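Local coordinates for protein chorismatase (Streptomyces hygroscopicus, PDB 4BPS) that hydrolyses chorismate to a dihydroxylated cyclohexadiene carboxylate and pyruvate, in the pathway to the immunosuppressant polyketides FK506 and FK520, at residues V209-A212 against H213-P216. Numbering follows the deposited sequence.
Sequences VLTA and HHYP. With 3EB (3-(2-carboxyethyl)benzoic acid), chain B.
Two successive i to i+3 hydrogen bonds, His214 N to Thr211 O at 2.8 Å and Tyr215 N to Ala212 O at 3.0 Å, wind the chain into a short 3-10 turn. The turn brings the Tyr215 ring back across Ala212, whose CA lies 4.0 Å from the ring centroid and 21° off its normal, a CH-pi contact shifted toward the rim. With CG beside the backbone N (chi1 -78°), the ring runs back along the turn and delivers OH to the ligand carboxylate, where it donates to O of 3-(2-carboxyethyl)benzoic acid at 2.7 Å; this oxygen lies in the ring plane. Tyr215 is an established substrate-binding residue, and Arg228, another, also bonds to its OH and to the same ligand. A phenylalanine in place of Tyr215 would probably leave both the ligand carboxylate and Arg228 without their hydroxyl partner. Leu210, its CG anti to the backbone nitrogen (chi1 -173°), brings CD2 within 4.1 Å of Tyr215 CD1 and 4.2 Å of Pro216 CD. Thr211 CG2 sits above the His214 ring, 4.2 Å from its centroid, and also meets His213 ND1 at 3.6 Å; Thr211 OG1 turns instead to Glu205. The turn lies in the loop between strands 201-204 and 229-232, antiparallel neighbours in one sheet, and through Tyr215 it reaches the carboxyethyl end of the ligand.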
loop_
_atom_site.group_PDB
_atom_site.type_symbol
_atom_site.label_atom_id
_atom_site.label_comp_id
_atom_site.label_asym_id
_atom_site.label_seq_id
_atom_site.Cartn_x
_atom_site.Cartn_y
_atom_site.Cartn_z
ATOM N N VAL A 209 -14.545 -7.090 -9.845
ATOM C CA VAL A 209 -14.535 -6.008 -8.860
ATOM C C VAL A 209 -14.586 -4.702 -9.621
ATOM O O VAL A 209 -13.849 -4.502 -10.593
ATOM C CB VAL A 209 -13.293 -6.090 -7.937
ATOM C CG1 VAL A 209 -13.198 -4.872 -7.024
ATOM C CG2 VAL A 209 -13.369 -7.369 -7.080
ATOM N N LEU A 210 -15.473 -3.815 -9.186
ATOM C CA LEU A 210 -15.634 -2.541 -9.851
ATOM C C LEU A 210 -14.386 -1.669 -9.644
ATOM O O LEU A 210 -13.849 -1.578 -8.543
ATOM C CB LEU A 210 -16.870 -1.836 -9.279
ATOM C CG LEU A 210 -17.310 -0.534 -9.960
ATOM C CD1 LEU A 210 -17.654 -0.723 -11.439
ATOM C CD2 LEU A 210 -18.489 0.062 -9.205
ATOM N N THR A 211 -13.952 -0.995 -10.705
ATOM C CA THR A 211 -12.855 -0.031 -10.608
ATOM C C THR A 211 -13.164 1.005 -9.537
ATOM O O THR A 211 -14.269 1.569 -9.510
ATOM C CB THR A 211 -12.654 0.605 -11.977
ATOM O OG1 THR A 211 -12.180 -0.417 -12.865
ATOM C CG2 THR A 211 -11.650 1.736 -11.965
ATOM N N ALA A 212 -12.198 1.238 -8.648
ATOM C CA ALA A 212 -12.430 2.040 -7.440
ATOM C C ALA A 212 -13.025 3.408 -7.772
ATOM O O ALA A 212 -13.993 3.834 -7.127
ATOM C CB ALA A 212 -11.135 2.157 -6.635
ATOM N N HIS A 213 -12.446 4.107 -8.760
ATOM C CA HIS A 213 -12.947 5.460 -9.010
ATOM C C HIS A 213 -14.283 5.484 -9.739
ATOM O O HIS A 213 -14.841 6.553 -9.969
ATOM C CB HIS A 213 -11.893 6.366 -9.664
ATOM C CG HIS A 213 -11.524 6.032 -11.065
ATOM N ND1 HIS A 213 -10.512 5.146 -11.385
ATOM C CD2 HIS A 213 -11.971 6.554 -12.232
ATOM C CE1 HIS A 213 -10.392 5.104 -12.703
ATOM N NE2 HIS A 213 -11.257 5.949 -13.241
ATOM N N HIS A 214 -14.812 4.292 -10.044
ATOM C CA HIS A 214 -16.186 4.141 -10.551
ATOM C C HIS A 214 -17.176 3.747 -9.458
ATOM O O HIS A 214 -18.346 3.512 -9.761
ATOM C CB HIS A 214 -16.236 3.087 -11.669
ATOM C CG HIS A 214 -15.473 3.473 -12.888
ATOM N ND1 HIS A 214 -15.250 2.593 -13.925
ATOM C CD2 HIS A 214 -14.889 4.638 -13.245
ATOM C CE1 HIS A 214 -14.545 3.197 -14.866
ATOM N NE2 HIS A 214 -14.319 4.442 -14.482
ATOM N N TYR A 215 -16.745 3.657 -8.209
ATOM C CA TYR A 215 -17.677 3.343 -7.145
ATOM C C TYR A 215 -18.843 4.341 -7.126
ATOM O O TYR A 215 -18.663 5.533 -7.364
ATOM C CB TYR A 215 -17.012 3.378 -5.777
ATOM C CG TYR A 215 -16.160 2.182 -5.355
ATOM C CD1 TYR A 215 -15.908 1.096 -6.202
ATOM C CD2 TYR A 215 -15.609 2.148 -4.089
ATOM C CE1 TYR A 215 -15.134 0.045 -5.768
ATOM C CE2 TYR A 215 -14.814 1.112 -3.646
ATOM C CZ TYR A 215 -14.567 0.058 -4.488
ATOM O OH TYR A 215 -13.754 -1.010 -4.108
ATOM N N PRO A 216 -20.029 3.863 -6.739
ATOM C CA PRO A 216 -21.196 4.747 -6.681
ATOM C C PRO A 216 -21.097 5.701 -5.489
ATOM O O PRO A 216 -20.258 5.552 -4.588
ATOM C CB PRO A 216 -22.354 3.759 -6.517
ATOM C CG PRO A 216 -21.750 2.590 -5.797
ATOM C CD PRO A 216 -20.370 2.472 -6.377
HETATM C C 3EB B . -11.782 -1.652 -1.574
HETATM O O 3EB B . -12.353 -0.596 -1.869
HETATM C CA 3EB B . -11.301 -1.936 -0.179
HETATM O OAB 3EB B . -8.444 3.895 -0.525
HETATM O OAD 3EB B . -6.348 3.439 -1.091
HETATM C CAE 3EB B . -8.423 -1.129 -0.770
HETATM C CAF 3EB B . -7.230 -0.667 -1.312
HETATM C CAG 3EB B . -9.331 -0.240 -0.193
HETATM C CAH 3EB B . -6.920 0.682 -1.276
HETATM C CAL 3EB B . -7.537 3.070 -0.756
HETATM C CAM 3EB B . -9.011 1.118 -0.185
HETATM C CAN 3EB B . -7.822 1.593 -0.737
HETATM O OXT 3EB B . -11.612 -2.605 -2.427
HETATM C C2 3EB B . -10.619 -0.710 0.463
#